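Local structure of Ton_1535 (Thermococcus onnurineus, 3ZPJ) at residues V35-V40 with Y77-S82; T42-D47 with E51-I56; D69-A74 with G114-T119; T83-E88 with A125-P130; D170-P173 with D179-K182. The protein is of unknown function but folds as an all-helical alpha-solenoid whose otherwise regular winding includes an unusual left-handed helical turn. All blocks are in the same frame, centred on the assembly; numbering follows the deposited sequence.

Interaction 1 (V35-V40 with Y77-S82); sequences VLTKIV and YSIIAS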
# COMPACT_ATOMS: atom_id res chain seq x y z
N VAL A 35 -9.80 2.31 22.72
CA VAL A 35 -11.15 2.82 22.63
C VAL A 35 -11.10 4.33 22.64
O VAL A 35 -11.69 4.98 21.76
CB VAL A 35 -12.02 2.28 23.77
CG1 VAL A 35 -13.36 2.99 23.79
CG2 VAL A 35 -12.21 0.79 23.60
N LEU A 36 -10.39 4.90 23.61
CA LEU A 36 -10.35 6.35 23.76
C LEU A 36 -9.91 6.99 22.46
O LEU A 36 -10.56 7.91 21.96
CB LEU A 36 -9.45 6.75 24.93
CG LEU A 36 -9.98 6.41 26.32
CD1 LEU A 36 -8.87 6.49 27.36
CD2 LEU A 36 -11.13 7.32 26.71
N THR A 37 -8.83 6.48 21.89
CA THR A 37 -8.26 7.09 20.69
C THR A 37 -9.14 6.93 19.44
O THR A 37 -9.12 7.78 18.56
CB THR A 37 -6.81 6.63 20.42
OG1 THR A 37 -6.74 5.21 20.43
CG2 THR A 37 -5.88 7.16 21.49
N LYS A 38 -9.91 5.84 19.39
CA LYS A 38 -10.80 5.56 18.26
C LYS A 38 -12.01 6.48 18.28
O LYS A 38 -12.58 6.80 17.24
CB LYS A 38 -11.26 4.10 18.33
CG LYS A 38 -11.77 3.52 17.01
CD LYS A 38 -11.93 2.00 17.14
CE LYS A 38 -10.62 1.36 17.62
NZ LYS A 38 -10.77 -0.08 17.95
N ILE A 39 -12.41 6.89 19.48
CA ILE A 39 -13.42 7.91 19.63
C ILE A 39 -12.94 9.26 19.09
O ILE A 39 -13.65 9.94 18.36
CB ILE A 39 -13.80 8.07 21.09
CG1 ILE A 39 -14.53 6.81 21.56
CG2 ILE A 39 -14.64 9.33 21.28
CD1 ILE A 39 -15.19 6.98 22.89
N VAL A 40 -11.73 9.65 19.49
CA VAL A 40 -11.12 10.89 19.02
C VAL A 40 -11.01 10.91 17.51
O VAL A 40 -11.35 11.90 16.86
CB VAL A 40 -9.71 11.08 19.62
CG1 VAL A 40 -8.89 12.07 18.77
CG2 VAL A 40 -9.81 11.56 21.07
N TYR A 77 1.76 4.26 24.14
CA TYR A 77 2.38 5.45 23.58
C TYR A 77 2.32 5.45 22.05
O TYR A 77 2.15 6.50 21.43
CB TYR A 77 3.84 5.54 24.03
CG TYR A 77 4.05 6.02 25.45
CD1 TYR A 77 3.12 6.83 26.08
CD2 TYR A 77 5.20 5.67 26.15
CE1 TYR A 77 3.33 7.28 27.37
CE2 TYR A 77 5.42 6.12 27.44
CZ TYR A 77 4.48 6.92 28.05
OH TYR A 77 4.71 7.36 29.34
N SER A 78 2.45 4.27 21.44
CA SER A 78 2.36 4.15 19.98
C SER A 78 0.98 4.47 19.47
O SER A 78 0.81 5.19 18.49
CB SER A 78 2.73 2.74 19.52
OG SER A 78 4.09 2.49 19.76
N ILE A 79 -0.02 3.91 20.15
CA ILE A 79 -1.42 4.19 19.84
C ILE A 79 -1.72 5.68 19.92
O ILE A 79 -2.28 6.27 18.99
CB ILE A 79 -2.33 3.38 20.76
CG1 ILE A 79 -2.01 1.89 20.59
CG2 ILE A 79 -3.82 3.67 20.47
CD1 ILE A 79 -2.91 0.96 21.38
N ILE A 80 -1.29 6.31 21.00
CA ILE A 80 -1.44 7.74 21.16
C ILE A 80 -0.70 8.50 20.06
O ILE A 80 -1.20 9.48 19.51
CB ILE A 80 -0.93 8.16 22.55
CG1 ILE A 80 -1.87 7.61 23.63
CG2 ILE A 80 -0.77 9.68 22.64
CD1 ILE A 80 -1.34 7.68 25.04
N ALA A 81 0.49 8.01 19.74
CA ALA A 81 1.36 8.67 18.76
C ALA A 81 0.78 8.71 17.35
O ALA A 81 0.83 9.74 16.70
CB ALA A 81 2.72 7.99 18.72
N SER A 82 0.24 7.59 16.88
CA SER A 82 -0.32 7.57 15.53
C SER A 82 -1.61 8.38 15.42
O SER A 82 -1.85 9.01 14.40
CB SER A 82 -0.48 6.14 14.97
OG SER A 82 -1.38 5.36 15.72

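Interaction 2 (T42-D47 with E51-I56); sequences TIYQHD and EWIPSI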
# COMPACT_ATOMS: atom_id res chain seq x y z
N THR A 42 -12.65 9.16 15.10
CA THR A 42 -13.93 9.28 14.41
C THR A 42 -14.52 10.69 14.54
O THR A 42 -15.10 11.20 13.59
CB THR A 42 -14.97 8.20 14.82
OG1 THR A 42 -15.21 8.28 16.23
CG2 THR A 42 -14.46 6.81 14.45
N ILE A 43 -14.36 11.32 15.70
CA ILE A 43 -14.78 12.72 15.85
C ILE A 43 -14.03 13.63 14.89
O ILE A 43 -14.63 14.43 14.17
CB ILE A 43 -14.54 13.24 17.27
CG1 ILE A 43 -15.49 12.58 18.26
CG2 ILE A 43 -14.70 14.76 17.31
CD1 ILE A 43 -15.35 13.14 19.67
N TYR A 44 -12.70 13.52 14.89
CA TYR A 44 -11.85 14.34 14.04
C TYR A 44 -12.24 14.16 12.57
O TYR A 44 -12.23 15.13 11.80
CB TYR A 44 -10.38 13.95 14.25
CG TYR A 44 -9.39 14.77 13.45
CD1 TYR A 44 -9.05 16.06 13.85
CD2 TYR A 44 -8.79 14.25 12.32
CE1 TYR A 44 -8.14 16.81 13.13
CE2 TYR A 44 -7.87 15.00 11.59
CZ TYR A 44 -7.56 16.27 12.00
OH TYR A 44 -6.65 17.02 11.28
N GLN A 45 -12.58 12.93 12.21
CA GLN A 45 -12.83 12.58 10.81
C GLN A 45 -14.25 12.85 10.33
O GLN A 45 -14.45 13.29 9.20
CB GLN A 45 -12.46 11.12 10.56
CG GLN A 45 -10.97 10.84 10.58
CD GLN A 45 -10.65 9.38 10.31
OE1 GLN A 45 -11.52 8.51 10.40
NE2 GLN A 45 -9.39 9.11 9.98
N HIS A 46 -15.24 12.59 11.18
CA HIS A 46 -16.64 12.77 10.80
C HIS A 46 -17.25 13.99 11.51
O HIS A 46 -18.39 13.94 11.96
CB HIS A 46 -17.47 11.51 11.10
CG HIS A 46 -16.90 10.24 10.53
ND1 HIS A 46 -15.85 10.23 9.63
CD2 HIS A 46 -17.22 8.95 10.75
CE1 HIS A 46 -15.56 8.97 9.32
NE2 HIS A 46 -16.37 8.18 9.99
N ASP A 47 -16.45 15.06 11.60
CA ASP A 47 -16.85 16.36 12.16
C ASP A 47 -17.80 16.35 13.36
O ASP A 47 -18.78 17.11 13.41
CB ASP A 47 -17.39 17.28 11.06
CG ASP A 47 -16.35 17.58 10.00
OD1 ASP A 47 -15.15 17.35 10.26
OD2 ASP A 47 -16.74 18.04 8.90
N GLU A 51 -14.32 19.74 20.45
CA GLU A 51 -13.91 20.22 21.77
C GLU A 51 -13.85 19.13 22.85
O GLU A 51 -13.53 19.41 24.00
CB GLU A 51 -14.79 21.39 22.23
CG GLU A 51 -16.18 20.98 22.72
CD GLU A 51 -17.15 20.68 21.59
OE1 GLU A 51 -16.74 20.73 20.41
OE2 GLU A 51 -18.33 20.39 21.89
N TRP A 52 -14.15 17.90 22.47
CA TRP A 52 -13.99 16.76 23.38
C TRP A 52 -12.58 16.16 23.29
O TRP A 52 -12.09 15.55 24.24
CB TRP A 52 -15.05 15.67 23.11
CG TRP A 52 -16.37 15.85 23.86
CD1 TRP A 52 -17.57 16.23 23.32
CD2 TRP A 52 -16.60 15.65 25.26
NE1 TRP A 52 -18.53 16.29 24.31
CE2 TRP A 52 -17.96 15.93 25.50
CE3 TRP A 52 -15.79 15.27 26.34
CZ2 TRP A 52 -18.53 15.85 26.77
CZ3 TRP A 52 -16.36 15.19 27.60
CH2 TRP A 52 -17.71 15.48 27.80
N ILE A 53 -11.94 16.35 22.13
CA ILE A 53 -10.65 15.74 21.81
C ILE A 53 -9.49 15.94 22.83
O ILE A 53 -8.79 14.98 23.17
CB ILE A 53 -10.20 16.09 20.37
CG1 ILE A 53 -11.20 15.48 19.37
CG2 ILE A 53 -8.77 15.61 20.09
CD1 ILE A 53 -10.83 15.64 17.90
N PRO A 54 -9.30 17.18 23.32
CA PRO A 54 -8.21 17.38 24.27
C PRO A 54 -8.41 16.61 25.56
O PRO A 54 -7.46 16.01 26.07
CB PRO A 54 -8.26 18.89 24.55
CG PRO A 54 -8.85 19.47 23.32
CD PRO A 54 -9.92 18.47 22.94
N SER A 55 -9.64 16.62 26.09
CA SER A 55 -9.94 15.92 27.33
C SER A 55 -9.76 14.40 27.23
O SER A 55 -9.30 13.75 28.17
CB SER A 55 -11.35 16.24 27.80
OG SER A 55 -11.64 15.52 28.98
N ILE A 56 -10.13 13.84 26.09
CA ILE A 56 -10.00 12.41 25.87
C ILE A 56 -8.53 12.00 25.74
O ILE A 56 -8.11 10.99 26.32
CB ILE A 56 -10.73 11.97 24.60
CG1 ILE A 56 -12.20 12.36 24.65
CG2 ILE A 56 -10.59 10.48 24.41
CD1 ILE A 56 -12.96 12.02 23.38

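Interaction 3 (D69-A74 with G114-T119); sequences DPANKA and GMVLST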
# COMPACT_ATOMS: atom_id res chain seq x y z
N ASP A 69 4.58 -1.55 33.03
CA ASP A 69 5.22 -2.57 32.19
C ASP A 69 5.63 -2.00 30.83
O ASP A 69 4.78 -1.54 30.07
CB ASP A 69 4.33 -3.80 31.99
CG ASP A 69 4.77 -4.67 30.81
OD1 ASP A 69 5.87 -5.27 30.86
OD2 ASP A 69 4.03 -4.74 29.81
N PRO A 70 6.93 -2.06 30.53
CA PRO A 70 7.56 -1.39 29.38
C PRO A 70 6.90 -1.73 28.03
O PRO A 70 6.74 -0.82 27.21
CB PRO A 70 9.00 -1.90 29.42
CG PRO A 70 9.22 -2.29 30.82
CD PRO A 70 7.91 -2.83 31.30
N ALA A 71 6.52 -2.98 27.82
CA ALA A 71 5.88 -3.38 26.57
C ALA A 71 4.53 -2.72 26.42
O ALA A 71 4.19 -2.21 25.35
CB ALA A 71 5.75 -4.90 26.47
N ASN A 72 3.72 -2.76 27.48
CA ASN A 72 2.37 -2.20 27.40
C ASN A 72 2.42 -0.69 27.17
O ASN A 72 1.66 -0.15 26.36
CB ASN A 72 1.56 -2.51 28.66
CG ASN A 72 1.15 -3.97 28.75
OD1 ASN A 72 1.02 -4.65 27.73
ND2 ASN A 72 0.96 -4.47 29.97
N LYS A 73 3.32 -0.03 27.87
CA LYS A 73 3.50 1.40 27.79
C LYS A 73 3.90 1.80 26.39
O LYS A 73 3.42 2.80 25.85
CB LYS A 73 4.62 1.82 28.75
CG LYS A 73 4.40 3.16 29.43
CD LYS A 73 5.40 3.34 30.60
CE LYS A 73 5.15 4.64 31.37
NZ LYS A 73 4.01 4.46 32.32
N ALA A 74 4.80 1.00 25.83
CA ALA A 74 5.31 1.24 24.49
C ALA A 74 4.17 1.18 23.49
O ALA A 74 4.07 2.05 22.63
CB ALA A 74 6.39 0.23 24.15
N GLY A 114 11.51 -7.21 20.06
CA GLY A 114 11.29 -7.23 18.63
C GLY A 114 9.82 -7.07 18.30
O GLY A 114 9.45 -6.36 17.38
N MET A 115 8.99 -7.75 19.08
CA MET A 115 7.54 -7.76 18.87
C MET A 115 6.96 -6.38 19.08
O MET A 115 6.16 -5.88 18.27
CB MET A 115 6.89 -8.74 19.85
CG MET A 115 7.26 -10.19 19.61
SD MET A 115 6.41 -10.86 18.18
CE MET A 115 5.79 -12.34 18.94
N VAL A 116 7.35 -5.77 20.19
CA VAL A 116 6.92 -4.42 20.52
C VAL A 116 7.40 -3.46 19.45
O VAL A 116 6.63 -2.62 19.00
CB VAL A 116 7.44 -4.00 21.90
CG1 VAL A 116 7.32 -2.50 22.10
CG2 VAL A 116 6.72 -4.76 23.00
N LEU A 117 8.65 -3.58 19.00
CA LEU A 117 9.13 -2.66 17.96
C LEU A 117 8.31 -2.70 16.67
O LEU A 117 8.06 -1.65 16.05
CB LEU A 117 10.60 -2.89 17.65
CG LEU A 117 11.48 -2.54 18.83
CD1 LEU A 117 12.92 -2.85 18.50
CD2 LEU A 117 11.31 -1.07 19.14
N SER A 118 7.88 -3.89 16.27
CA SER A 118 7.18 -4.01 14.99
C SER A 118 5.78 -3.42 15.08
O SER A 118 5.22 -3.00 14.06
CB SER A 118 7.16 -5.46 14.50
OG SER A 118 6.86 -6.34 15.57
N THR A 119 5.21 -3.41 16.29
CA THR A 119 3.91 -2.80 16.56
C THR A 119 4.05 -1.30 16.42
O THR A 119 3.23 -0.62 15.80
CB THR A 119 3.42 -3.13 18.02
OG1 THR A 119 3.06 -4.50 18.11
CG2 THR A 119 2.20 -2.28 18.40

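Interaction 4 (T83-E88 with A125-P130); sequences TLAIME and AIAGYP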
# COMPACT_ATOMS: atom_id res chain seq x y z
N THR A 83 -2.42 8.43 16.49
CA THR A 83 -3.64 9.22 16.43
C THR A 83 -3.36 10.73 16.40
O THR A 83 -4.06 11.49 15.73
CB THR A 83 -4.67 8.84 17.54
OG1 THR A 83 -4.30 9.45 18.77
CG2 THR A 83 -4.73 7.34 17.73
N LEU A 84 -2.32 11.16 17.12
CA LEU A 84 -1.89 12.56 17.06
C LEU A 84 -1.42 12.87 15.65
O LEU A 84 -1.70 13.93 15.11
CB LEU A 84 -0.74 12.84 18.02
CG LEU A 84 -1.06 12.76 19.51
CD1 LEU A 84 0.23 12.93 20.30
CD2 LEU A 84 -2.09 13.82 19.89
N ALA A 85 -0.69 11.92 15.07
CA ALA A 85 -0.15 12.09 13.73
C ALA A 85 -1.25 12.17 12.68
O ALA A 85 -1.18 12.98 11.76
CB ALA A 85 0.83 10.98 13.41
N ILE A 86 -2.26 11.31 12.82
CA ILE A 86 -3.49 11.44 12.05
C ILE A 86 -3.97 12.89 12.08
O ILE A 86 -4.13 13.52 11.03
CB ILE A 86 -4.62 10.53 12.61
CG1 ILE A 86 -4.22 9.06 12.63
CG2 ILE A 86 -5.89 10.69 11.82
CD1 ILE A 86 -4.00 8.47 11.29
N MET A 87 -4.18 13.43 13.28
CA MET A 87 -4.67 14.80 13.45
C MET A 87 -3.62 15.91 13.25
O MET A 87 -3.85 17.05 13.65
CB MET A 87 -5.32 14.96 14.82
CG MET A 87 -6.36 13.92 15.14
SD MET A 87 -7.12 14.32 16.73
CE MET A 87 -5.64 14.40 17.75
N GLU A 88 -2.49 15.56 12.66
CA GLU A 88 -1.46 16.54 12.27
C GLU A 88 -0.77 17.27 13.43
O GLU A 88 -0.26 18.37 13.25
CB GLU A 88 -2.02 17.54 11.26
CG GLU A 88 -2.57 16.87 10.01
CD GLU A 88 -3.15 17.85 9.02
OE1 GLU A 88 -3.50 18.99 9.42
OE2 GLU A 88 -3.24 17.48 7.83
N ALA A 125 3.71 3.62 10.48
CA ALA A 125 3.19 3.54 9.11
C ALA A 125 1.77 4.09 9.03
O ALA A 125 1.47 4.86 8.14
CB ALA A 125 3.23 2.13 8.57
N ILE A 126 0.92 3.68 9.97
CA ILE A 126 -0.44 4.23 10.09
C ILE A 126 -0.38 5.75 10.19
O ILE A 126 -1.23 6.45 9.64
CB ILE A 126 -1.16 3.68 11.35
CG1 ILE A 126 -1.42 2.18 11.23
CG2 ILE A 126 -2.47 4.39 11.57
CD1 ILE A 126 -1.73 1.72 9.86
N ALA A 127 0.63 6.25 10.89
CA ALA A 127 0.82 7.69 11.11
C ALA A 127 1.19 8.46 9.85
O ALA A 127 1.21 9.69 9.84
CB ALA A 127 1.89 7.90 12.16
N GLY A 128 1.51 7.73 8.78
CA GLY A 128 1.98 8.37 7.57
C GLY A 128 3.48 8.65 7.56
O GLY A 128 3.93 9.59 6.93
N TYR A 129 4.25 7.82 8.26
CA TYR A 129 5.70 7.98 8.32
C TYR A 129 6.37 6.71 7.82
O TYR A 129 7.00 6.00 8.59
CB TYR A 129 6.16 8.26 9.75
CG TYR A 129 5.47 9.42 10.43
CD1 TYR A 129 5.07 10.53 9.70
CD2 TYR A 129 5.22 9.41 11.80
CE1 TYR A 129 4.46 11.60 10.32
CE2 TYR A 129 4.61 10.47 12.42
CZ TYR A 129 4.23 11.57 11.67
OH TYR A 129 3.62 12.65 12.28
N PRO A 130 6.23 6.42 6.53
CA PRO A 130 6.67 5.12 6.03
C PRO A 130 8.18 4.89 6.17
O PRO A 130 8.58 3.78 6.52
CB PRO A 130 6.27 5.16 4.56
CG PRO A 130 6.20 6.62 4.23
CD PRO A 130 5.67 7.26 5.46

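Interaction 5 (D170-P173 with D179-K182); sequences DTLP and DFYK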
# COMPACT_ATOMS: atom_id res chain seq x y z
N ASP A 170 -0.55 -2.77 3.15
CA ASP A 170 -1.94 -2.66 2.76
C ASP A 170 -2.55 -1.28 3.05
O ASP A 170 -3.54 -0.90 2.42
CB ASP A 170 -2.79 -3.73 3.45
CG ASP A 170 -2.56 -5.12 2.88
OD1 ASP A 170 -2.07 -5.24 1.73
OD2 ASP A 170 -2.88 -6.09 3.59
N THR A 171 -1.98 -0.54 3.99
CA THR A 171 -2.58 0.74 4.34
C THR A 171 -1.94 1.88 3.58
O THR A 171 -2.34 3.02 3.74
CB THR A 171 -2.50 1.07 5.86
OG1 THR A 171 -1.14 1.31 6.23
CG2 THR A 171 -3.06 -0.08 6.70
N LEU A 172 -0.91 1.57 2.78
CA LEU A 172 -0.15 2.59 2.07
C LEU A 172 -0.44 2.64 0.59
O LEU A 172 -0.90 1.66 0.01
CB LEU A 172 1.35 2.36 2.27
CG LEU A 172 1.82 2.57 3.71
CD1 LEU A 172 3.26 2.10 3.88
CD2 LEU A 172 1.67 4.03 4.13
N PRO A 173 -0.17 3.79 -0.04
CA PRO A 173 -0.23 3.80 -1.51
C PRO A 173 0.92 2.95 -2.09
O PRO A 173 1.94 2.74 -1.41
CB PRO A 173 -0.04 5.28 -1.85
CG PRO A 173 0.72 5.85 -0.67
CD PRO A 173 0.15 5.11 0.52
N ASP A 179 8.15 -1.40 -0.43
CA ASP A 179 9.23 -1.88 0.43
C ASP A 179 8.76 -2.79 1.58
O ASP A 179 9.46 -3.73 1.96
CB ASP A 179 10.01 -0.69 0.96
CG ASP A 179 10.97 -0.11 -0.07
OD1 ASP A 179 11.35 -0.86 -0.98
OD2 ASP A 179 11.34 1.08 0.06
N PHE A 180 7.57 -2.52 2.10
CA PHE A 180 6.98 -3.30 3.17
C PHE A 180 6.62 -4.69 2.65
O PHE A 180 6.88 -5.70 3.30
CB PHE A 180 5.73 -2.60 3.71
CG PHE A 180 6.02 -1.27 4.35
CD1 PHE A 180 6.17 -0.13 3.58
CD2 PHE A 180 6.20 -1.17 5.73
CE1 PHE A 180 6.48 1.09 4.15
CE2 PHE A 180 6.50 0.05 6.31
CZ PHE A 180 6.64 1.19 5.52
N TYR A 181 6.02 -4.72 1.47
CA TYR A 181 5.66 -5.98 0.85
C TYR A 181 6.88 -6.86 0.52
O TYR A 181 6.83 -8.08 0.69
CB TYR A 181 4.89 -5.72 -0.43
CG TYR A 181 3.46 -5.29 -0.27
CD1 TYR A 181 2.70 -5.64 0.84
CD2 TYR A 181 2.84 -4.54 -1.27
CE1 TYR A 181 1.34 -5.23 0.96
CE2 TYR A 181 1.52 -4.14 -1.18
CZ TYR A 181 0.77 -4.47 -0.08
OH TYR A 181 -0.54 -4.04 -0.06
N LYS A 182 7.95 -6.26 0.04
CA LYS A 182 9.14 -7.03 -0.29
C LYS A 182 9.72 -7.70 0.95
O LYS A 182 10.12 -8.86 0.90
CB LYS A 182 10.22 -6.16 -0.94
CG LYS A 182 9.75 -5.29 -2.07
CD LYS A 182 9.72 -6.00 -3.39
CE LYS A 182 9.71 -4.96 -4.50
NZ LYS A 182 10.80 -3.97 -4.27

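Interaction 1 (V35-V40 with Y77-S82)
Thr37 lays its hydroxyl against the CG2 methyl of Ile79, joining helix 29-45 to helix 70-86, the next helix but one in this alpha-solenoid. The two side chains cross at about a right angle, and the contact is narrow: Thr37 OG1 stands 3.3 Å from Ile79 CG2, while the methyl Thr37 CG2 is 4.2 Å from that same Ile79 CG2. The beta-branch of isoleucine suits the place: with CG1 beside the backbone N (chi1 -58°), CG2 is turned opposite that N, stays close to its own helix and offers a short, blunt surface. Ile80 adds a looser margin through its backbone, its CA lying 4.5 Å from Thr37 CG2. No hydrogen bond passes between the segments; only about 101 Å² is buried, although all three touching residues lie in the interior. Threonine can present an oxygen to a hydrocarbon here because its polar need is met within its own helix. With chi1 at 52°, OG1 sits between the backbone N and the carbonyl carbon and bonds to Val33 O one turn earlier. Its methyl remains for packing. Further along helix 70-86, Thr83 also rests on Thr37, while Ile79 reaches His123 of helix 110-126 and Ile80 reaches Phe96 of helix 90-104. The two backbones come nearest at Thr37 and Ile80, whose CA atoms are 6.9 Å apart.

Interaction 2 (T42-D47 with E51-I56)
Ile43 and Ile53 lie alongside one another, running opposite ways, where helix 29-45 ends and helix 53-66 begins, the two arms of a helical hairpin. This pair is the tight part of the contact. The methyl Ile43 CG2 lies 4.0 Å from Ile53 CD1 and 4.1 Å from Ile53 CG1, so the branch of one isoleucine rests along the extended arm of the other. In Ile53 that arm is nearly straight (chi2 -175°), which carries CD1 far enough to reach Tyr44 as well: Ile53 CD1 is 4.0 Å from Tyr44 CB and stands at the edge of the tyrosine ring, near its plane. Branched aliphatic residues serve well here, since they fill the gap between two backbones whose nearest CA atoms, those of Ile43 and Ile53, are 7.9 Å apart. Toward the turn the grip slackens. Ile43 CD1 meets only the stem of Trp52, at 4.3 Å from its CB, because the indole leads off elsewhere. Gln45, His46, Asp47 and Glu51 are exposed, and polar or charged side chains fit that setting; His46 is where the chain leaves the helical conformation. No hydrogen bond joins the segments. Around this junction, the indole of Trp52 stacks with Tyr16 of helix 16-22, which also touches Ile43, and Ile56 continues the packing onto Leu36, Ile39 and Val40 of helix 29-45. On another flank Met87, just after helix 70-86, touches both Tyr44 and Ile53.

Interaction 3 (D69-A74 with G114-T119)
Ala71, Ala74 and Val116 meet mainly through methyl groups, with no flat group inserted between the helices; the planar group nearby is the Asp69 carboxylate, which caps the start of helix 70-86. Its OD2 receives the Asn72 N-H from above the carboxylate plane, 50° out of it, at 3.1 Å between Asn72 N and Asp69 OD2. The aspartate at this N-cap thus takes up an amide that the first turn cannot satisfy itself. Across the contact, Val116 works as a fork. With chi1 at 165°, its two methyls are spread over successive turns of the facing helix: CG1 lies 3.5 Å from Ala74 CB, and CG2 lies 3.6 Å from Ala71 CB. Two alanines spaced by three residues leave a shallow surface for the fork, which lets the backbones approach until the CA atoms of Ala71 and Val116 are 6.2 Å apart. Ile107, in the loop before helix 110-126, touches Ala71 and Val116 too, and Glu103 of helix 90-104 lies against Ala74. Such small-residue packing joins helix 70-86 to helix 110-126, the next helix but one, as in the side-by-side helix packing of an alpha-solenoid.

Interaction 4 (T83-E88 with A125-P130)
Ala85 takes part in two apolar contacts. Its CB lies 3.5 Å from Ala127 CB, a methyl-to-methyl touch that suits backbones whose CA atoms at these residues are only 5.2 Å apart. The same CB meets the far end of Tyr129, 3.4 Å from its OH and 3.9 Å from CZ, approaching the ring obliquely. Tyr129 CG lies beside its backbone N, opposite the carbonyl carbon (chi1 -54°), which sends the ring across to Ala85. A third contact is also van der Waals: Ile86 CD1 lies 3.8 Å from the carbonyl oxygen of Ile126 and 4.4 Å from its CG2 methyl. Glu88 and Gly128, both with positive phi, close Schellman motifs at the ends of helices 70-86 and 110-126; at Gly128 a side chain would collide with the preceding carbonyl oxygen. Ala127 O lies over one face of the Tyr129 ring, near the rim, 3.8 Å above the ring plane, and the ring touches Glu90 and Met94 of helix 90-104. An alanine here would probably leave Ala85 mainly Ala127 across the contact and open a gap beside helix 90-104. With no hydrogen bond between them, the two helix ends are joined by shape and van der Waals contact.

Interaction 5 (D170-P173 with D179-K182)
The hydroxyl of Tyr181 has two hydrogen-bond partners: it donates to Asp170 OD1, with 2.6 Å between Tyr181 OH and Asp170 OD1, and it also bonds to Arg219 NH2, while NH1 of the same arginine bonds to Leu172 O. The aspartate receives it on the anti lone pair of OD1, the one facing away from OD2, and OD1 lies in the plane of the tyrosine ring at its edge. The carboxylate itself is turned, its plane 64° from that of the ring. OD2 forms a salt bridge with Lys203 of helix 194-209, a pairing that would probably favour an ionised Asp170. Tyrosine suits the place because its long ring, with CG opposite the carbonyl carbon (chi1 -76°), points to Asp170 and spans backbones whose nearest CA atoms, those of Asp170 and Tyr181, are 8.5 Å apart. A phenylalanine at Tyr181 would probably cost Asp170 OD1 and Arg219 NH2 the hydroxyl they share. Beside this polar group lies an apolar one. Leu172 CD1 presses obliquely on the Phe180 ring, 3.4 Å from CE1 and 3.7 Å from CD1, the leucine crossing it at about a right angle. Phe180 is backed by Ala133, Leu134 and Phe137 of helix 130-146. The arrangement is the corner between two consecutive helices of the alpha-solenoid, where the second turn of helix 174-190 packs back onto the loop leading into it.

How the interactions relate
Four of the five contacts form a chain of touches through the solenoid. Interactions 1 and 2 share helix 29-45, with centres about 11 Å apart, and meet where Val40 CG1 lies 3.8 Å from Ile53 CG2. Interaction 4 sits about 11 Å from interaction 1 on helix 70-86; its Ala127 CB is 4.0 Å from Ser82 CA, and its Ile86 O is 4.1 Å from Tyr44 CE2 of interaction 2. Interaction 3 joins the same helix pair as interaction 4 from the other end, centres about 18 Å apart. Interaction 5, nearest the middle of the molecule, connects to interaction 4 through Pro130 O, 3.4 Å from Phe180 CZ. With the function unknown, the contacts are best related to one another through the solenoid itself.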